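Local structure of CocE/NonD family hydrolase (Staphylococcus aureus subsp. aureus COL, 3III) at residues D443-W456 against E517-Y531. The protein probably acts as a serine hydrolase of the CocE/NonD family on ester or amide substrates that are not established. Numbering follows the deposited sequence.
Sequences DFNHIENGQVATGW and EIVIGNSTPGMKTRY
Rotation about chi1 turns the W456 indole and the Y531 phenol toward each other: W456 CG lies beside its backbone N (chi1 -57°), whereas Y531 CG sits between N and the carbonyl carbon (chi1 51°). The indole edge meets one face of the phenol in a T-shaped stack, W456 CZ2 being 3.6 Å from Y531 CZ with the planes at 81°. R530 CG covers the phenol's opposite face. At the indole's pyrrole side, W456 NE1 donates in its ring plane to the syn lone pair of E517 OE1 (2.9 Å, nearly straight); the other carboxylate oxygen accepts from H533.

F444 completes the aromatic cluster, its CD1 3.5 Å from Y531 CD2, although these two rings barely overlap. R530 runs extended from CG to NE, and I447 CD1 packs on one face of its guanidinium, toward the rim. R530 NH1 donates to V519 O and G521 O, both at 2.8 Å, and NH2 to Y531 OH, pinning the loop around the arginine; NE reaches F444 O only weakly. Farther along, N445 ND2 bonds T529 O at 2.9 Å, from above that carbonyl's plane. Two waters link Y531 OH to D443.

This largely buried contact anchors the 517-531 loop to strand 447-458 and its preceding turn in the C-terminal domain. With D443 OD2 5.6 Å from R530 NH2, backbone carbonyl dipoles probably help to stabilise the arginine's charge.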
loop_
_atom_site.group_PDB
_atom_site.type_symbol
_atom_site.label_atom_id
_atom_site.label_comp_id
_atom_site.label_asym_id
_atom_site.label_seq_id
_atom_site.Cartn_x
_atom_site.Cartn_y
_atom_site.Cartn_z
ATOM N N ASP A 443 -5.038 -10.849 -2.986
ATOM C CA ASP A 443 -4.860 -10.438 -1.598
ATOM C C ASP A 443 -3.362 -10.386 -1.379
ATOM O O ASP A 443 -2.574 -10.643 -2.286
ATOM C CB ASP A 443 -5.584 -11.442 -0.688
ATOM C CG ASP A 443 -5.989 -10.877 0.674
ATOM O OD1 ASP A 443 -5.389 -9.900 1.173
ATOM O OD2 ASP A 443 -6.926 -11.462 1.260
ATOM N N PHE A 444 -2.948 -9.984 -0.202
ATOM C CA PHE A 444 -1.489 -9.778 0.049
ATOM C C PHE A 444 -0.780 -11.120 0.384
ATOM O O PHE A 444 -1.314 -11.944 1.120
ATOM C CB PHE A 444 -1.312 -8.791 1.170
ATOM C CG PHE A 444 0.116 -8.373 1.386
ATOM C CD1 PHE A 444 0.768 -8.773 2.516
ATOM C CD2 PHE A 444 0.777 -7.601 0.454
ATOM C CE1 PHE A 444 2.091 -8.359 2.753
ATOM C CE2 PHE A 444 2.066 -7.214 0.651
ATOM C CZ PHE A 444 2.730 -7.633 1.801
ATOM N N ASN A 445 0.431 -11.354 -0.088
ATOM C CA ASN A 445 1.173 -10.551 -1.030
ATOM C C ASN A 445 1.155 -11.329 -2.353
ATOM O O ASN A 445 1.846 -12.378 -2.519
ATOM C CB ASN A 445 2.609 -10.306 -0.441
ATOM C CG ASN A 445 3.464 -9.420 -1.299
ATOM O OD1 ASN A 445 3.040 -9.064 -2.411
ATOM N ND2 ASN A 445 4.699 -9.096 -0.844
ATOM N N HIS A 446 0.374 -10.814 -3.315
ATOM C CA HIS A 446 0.108 -11.505 -4.600
ATOM C C HIS A 446 -0.370 -12.950 -4.403
ATOM O O HIS A 446 0.092 -13.850 -5.077
ATOM C CB HIS A 446 1.323 -11.464 -5.539
ATOM C CG HIS A 446 1.622 -10.085 -6.041
ATOM N ND1 HIS A 446 2.159 -9.112 -5.228
ATOM C CD2 HIS A 446 1.409 -9.506 -7.242
ATOM C CE1 HIS A 446 2.248 -7.987 -5.917
ATOM N NE2 HIS A 446 1.802 -8.198 -7.145
ATOM N N ILE A 447 -1.233 -13.161 -3.421
ATOM C CA ILE A 447 -1.907 -14.453 -3.286
ATOM C C ILE A 447 -3.223 -14.397 -4.057
ATOM O O ILE A 447 -3.743 -13.330 -4.311
ATOM C CB ILE A 447 -2.141 -14.893 -1.806
ATOM C CG1 ILE A 447 -3.155 -13.975 -1.071
ATOM C CG2 ILE A 447 -0.775 -14.976 -1.088
ATOM C CD1 ILE A 447 -3.491 -14.528 0.417
ATOM N N GLU A 448 -3.660 -15.546 -4.539
ATOM C CA GLU A 448 -4.913 -15.623 -5.326
ATOM C C GLU A 448 -6.050 -16.300 -4.576
ATOM O O GLU A 448 -7.188 -16.307 -5.071
ATOM C CB GLU A 448 -4.653 -16.310 -6.662
ATOM C CG GLU A 448 -3.596 -15.528 -7.474
ATOM C CD GLU A 448 -3.410 -15.986 -8.892
ATOM O OE1 GLU A 448 -3.974 -17.034 -9.315
ATOM O OE2 GLU A 448 -2.659 -15.273 -9.623
ATOM N N ASN A 449 -5.755 -16.845 -3.398
ATOM C CA ASN A 449 -6.811 -17.453 -2.522
ATOM C C ASN A 449 -7.183 -16.563 -1.355
ATOM O O ASN A 449 -7.493 -17.052 -0.266
ATOM C CB ASN A 449 -6.342 -18.832 -1.991
ATOM C CG ASN A 449 -5.125 -18.729 -1.052
ATOM O OD1 ASN A 449 -4.346 -17.791 -1.142
ATOM N ND2 ASN A 449 -5.029 -19.662 -0.096
ATOM N N GLY A 450 -7.180 -15.251 -1.576
ATOM C CA GLY A 450 -7.514 -14.312 -0.572
ATOM C C GLY A 450 -9.002 -14.089 -0.387
ATOM O O GLY A 450 -9.855 -14.758 -0.973
ATOM N N GLN A 451 -9.312 -13.109 0.450
ATOM C CA GLN A 451 -10.675 -12.902 0.888
ATOM C C GLN A 451 -11.084 -11.463 0.583
ATOM O O GLN A 451 -10.444 -10.780 -0.196
ATOM C CB GLN A 451 -10.834 -13.312 2.370
ATOM C CG GLN A 451 -10.116 -12.424 3.398
ATOM C CD GLN A 451 -10.082 -13.048 4.871
ATOM O OE1 GLN A 451 -10.618 -14.106 5.101
ATOM N NE2 GLN A 451 -9.448 -12.355 5.816
ATOM N N VAL A 452 -12.199 -11.030 1.109
ATOM C CA VAL A 452 -12.736 -9.694 0.779
ATOM C C VAL A 452 -12.006 -8.599 1.533
ATOM O O VAL A 452 -11.549 -7.609 0.950
ATOM C CB VAL A 452 -14.217 -9.613 1.131
ATOM C CG1 VAL A 452 -14.797 -8.137 1.112
ATOM C CG2 VAL A 452 -15.050 -10.512 0.221
ATOM N N ALA A 453 -11.940 -8.759 2.839
ATOM C CA ALA A 453 -11.277 -7.785 3.728
ATOM C C ALA A 453 -10.677 -8.484 4.949
ATOM O O ALA A 453 -11.172 -9.501 5.413
ATOM C CB ALA A 453 -12.282 -6.698 4.156
ATOM N N THR A 454 -9.617 -7.883 5.464
ATOM C CA THR A 454 -8.911 -8.382 6.603
ATOM C C THR A 454 -8.717 -7.255 7.629
ATOM O O THR A 454 -8.497 -6.026 7.289
ATOM C CB THR A 454 -7.589 -8.998 6.096
ATOM O OG1 THR A 454 -7.904 -9.959 5.057
ATOM C CG2 THR A 454 -6.753 -9.714 7.215
ATOM N N GLY A 455 -8.694 -7.654 8.901
ATOM C CA GLY A 455 -8.262 -6.753 9.978
ATOM C C GLY A 455 -7.740 -7.480 11.215
ATOM O O GLY A 455 -7.970 -8.671 11.377
ATOM N N TRP A 456 -7.059 -6.743 12.087
ATOM C CA TRP A 456 -6.398 -7.297 13.280
ATOM C C TRP A 456 -6.507 -6.384 14.491
ATOM O O TRP A 456 -6.486 -5.150 14.362
ATOM C CB TRP A 456 -4.914 -7.462 13.017
ATOM C CG TRP A 456 -4.519 -8.312 11.861
ATOM C CD1 TRP A 456 -4.127 -9.630 11.915
ATOM C CD2 TRP A 456 -4.349 -7.903 10.512
ATOM N NE1 TRP A 456 -3.791 -10.071 10.675
ATOM C CE2 TRP A 456 -3.891 -9.033 9.789
ATOM C CE3 TRP A 456 -4.543 -6.697 9.832
ATOM C CZ2 TRP A 456 -3.633 -8.990 8.403
ATOM C CZ3 TRP A 456 -4.318 -6.661 8.473
ATOM C CH2 TRP A 456 -3.848 -7.820 7.772
ATOM N N GLU A 517 -4.000 -16.331 11.776
ATOM C CA GLU A 517 -4.272 -15.900 10.406
ATOM C C GLU A 517 -5.442 -16.652 9.796
ATOM O O GLU A 517 -5.531 -17.864 9.893
ATOM C CB GLU A 517 -3.038 -16.055 9.511
ATOM C CG GLU A 517 -2.774 -14.816 8.662
ATOM C CD GLU A 517 -2.362 -13.648 9.483
ATOM O OE1 GLU A 517 -3.184 -12.711 9.647
ATOM O OE2 GLU A 517 -1.184 -13.621 9.891
ATOM N N ILE A 518 -6.318 -15.911 9.138
ATOM C CA ILE A 518 -7.497 -16.508 8.553
ATOM C C ILE A 518 -7.207 -17.229 7.228
ATOM O O ILE A 518 -7.562 -18.390 7.063
ATOM C CB ILE A 518 -8.618 -15.475 8.482
ATOM C CG1 ILE A 518 -9.033 -15.107 9.935
ATOM C CG2 ILE A 518 -9.829 -16.051 7.712
ATOM C CD1 ILE A 518 -9.736 -13.798 9.972
ATOM N N VAL A 519 -6.574 -16.535 6.296
ATOM C CA VAL A 519 -6.102 -17.148 5.081
ATOM C C VAL A 519 -4.683 -17.589 5.368
ATOM O O VAL A 519 -3.853 -16.822 5.898
ATOM C CB VAL A 519 -6.172 -16.159 3.888
ATOM C CG1 VAL A 519 -5.544 -16.815 2.628
ATOM C CG2 VAL A 519 -7.635 -15.696 3.612
ATOM N N ILE A 520 -4.389 -18.849 5.128
ATOM C CA ILE A 520 -3.064 -19.288 5.473
ATOM C C ILE A 520 -2.166 -19.349 4.250
ATOM O O ILE A 520 -2.632 -19.328 3.116
ATOM C CB ILE A 520 -3.086 -20.602 6.248
ATOM C CG1 ILE A 520 -3.528 -21.753 5.359
ATOM C CG2 ILE A 520 -4.027 -20.466 7.490
ATOM C CD1 ILE A 520 -3.566 -23.033 6.160
ATOM N N GLY A 521 -0.862 -19.336 4.510
ATOM C CA GLY A 521 0.137 -19.536 3.457
ATOM C C GLY A 521 0.476 -18.275 2.706
ATOM O O GLY A 521 -0.052 -17.181 2.972
ATOM N N ASN A 522 1.391 -18.410 1.786
ATOM C CA ASN A 522 1.720 -17.320 0.914
ATOM C C ASN A 522 1.998 -17.905 -0.493
ATOM O O ASN A 522 1.822 -19.111 -0.729
ATOM C CB ASN A 522 2.913 -16.552 1.518
ATOM C CG ASN A 522 4.217 -17.336 1.503
ATOM O OD1 ASN A 522 4.387 -18.311 0.754
ATOM N ND2 ASN A 522 5.170 -16.891 2.328
ATOM N N SER A 523 2.479 -17.070 -1.404
ATOM C CA SER A 523 2.704 -17.464 -2.789
ATOM C C SER A 523 4.166 -17.670 -3.080
ATOM O O SER A 523 4.521 -17.767 -4.248
ATOM C CB SER A 523 2.107 -16.413 -3.773
ATOM O OG SER A 523 2.455 -15.056 -3.475
ATOM N N THR A 524 5.027 -17.717 -2.039
ATOM C CA THR A 524 6.463 -17.957 -2.202
ATOM C C THR A 524 6.934 -18.878 -1.036
ATOM O O THR A 524 7.569 -18.396 -0.093
ATOM C CB THR A 524 7.292 -16.626 -2.172
ATOM O OG1 THR A 524 7.095 -15.957 -0.913
ATOM C CG2 THR A 524 6.826 -15.659 -3.270
ATOM N N PRO A 525 6.560 -20.180 -1.079
ATOM C CA PRO A 525 6.957 -21.098 0.014
ATOM C C PRO A 525 8.466 -20.977 0.305
ATOM O O PRO A 525 9.276 -20.905 -0.611
ATOM C CB PRO A 525 6.581 -22.499 -0.526
ATOM C CG PRO A 525 5.442 -22.245 -1.538
ATOM C CD PRO A 525 5.779 -20.846 -2.150
ATOM N N GLY A 526 8.816 -20.901 1.583
ATOM C CA GLY A 526 10.197 -20.669 2.001
ATOM C C GLY A 526 10.714 -19.230 2.092
ATOM O O GLY A 526 11.861 -19.014 2.517
HETATM N N MSE A 527 9.877 -18.267 1.700
HETATM C CA MSE A 527 10.236 -16.863 1.712
HETATM C C MSE A 527 9.084 -16.041 2.222
HETATM O O MSE A 527 7.956 -16.200 1.760
HETATM C CB MSE A 527 10.589 -16.412 0.317
HETATM C CG MSE A 527 11.044 -15.008 0.241
HETATM SE SE MSE A 527 11.565 -14.612 -1.608
HETATM C CE MSE A 527 13.135 -15.804 -1.668
ATOM N N LYS A 528 9.377 -15.169 3.188
ATOM C CA LYS A 528 8.333 -14.482 3.943
ATOM C C LYS A 528 7.847 -13.203 3.250
ATOM O O LYS A 528 7.974 -12.104 3.784
ATOM C CB LYS A 528 8.798 -14.220 5.397
ATOM C CG LYS A 528 8.886 -15.538 6.247
ATOM C CD LYS A 528 9.547 -15.285 7.643
ATOM C CE LYS A 528 9.466 -16.545 8.602
ATOM N NZ LYS A 528 10.665 -16.600 9.561
ATOM N N THR A 529 7.233 -13.370 2.081
ATOM C CA THR A 529 6.716 -12.208 1.342
ATOM C C THR A 529 5.385 -11.686 1.883
ATOM O O THR A 529 5.037 -10.540 1.627
ATOM C CB THR A 529 6.525 -12.515 -0.173
ATOM O OG1 THR A 529 5.637 -13.599 -0.293
ATOM C CG2 THR A 529 7.853 -12.840 -0.843
ATOM N N ARG A 530 4.660 -12.525 2.638
ATOM C CA ARG A 530 3.398 -12.103 3.236
ATOM C C ARG A 530 3.614 -11.730 4.702
ATOM O O ARG A 530 4.595 -12.157 5.337
ATOM C CB ARG A 530 2.389 -13.211 3.043
ATOM C CG ARG A 530 0.974 -12.885 3.407
ATOM C CD ARG A 530 0.066 -14.024 3.069
ATOM N NE ARG A 530 -1.276 -13.661 3.464
ATOM C CZ ARG A 530 -2.070 -14.391 4.231
ATOM N NH1 ARG A 530 -1.717 -15.599 4.630
ATOM N NH2 ARG A 530 -3.223 -13.909 4.594
ATOM N N TYR A 531 2.712 -10.917 5.265
ATOM C CA TYR A 531 2.702 -10.744 6.744
ATOM C C TYR A 531 2.591 -12.112 7.411
ATOM O O TYR A 531 2.036 -13.046 6.810
ATOM C CB TYR A 531 1.589 -9.767 7.208
ATOM C CG TYR A 531 0.217 -10.111 6.651
ATOM C CD1 TYR A 531 -0.425 -11.289 7.017
ATOM C CD2 TYR A 531 -0.417 -9.268 5.729
ATOM C CE1 TYR A 531 -1.694 -11.614 6.504
ATOM C CE2 TYR A 531 -1.690 -9.585 5.202
ATOM C CZ TYR A 531 -2.312 -10.770 5.574
ATOM O OH TYR A 531 -3.605 -11.037 5.068
HETATM O O HOH W 1 -6.320 -11.975 4.161
HETATM O O HOH W 2 -4.647 -9.232 3.607
HETATM O O HOH W 3 2.875 -14.083 -0.530
HETATM O O HOH W 4 -1.960 -18.126 0.011
HETATM O O HOH W 5 -1.336 -18.765 -1.837
#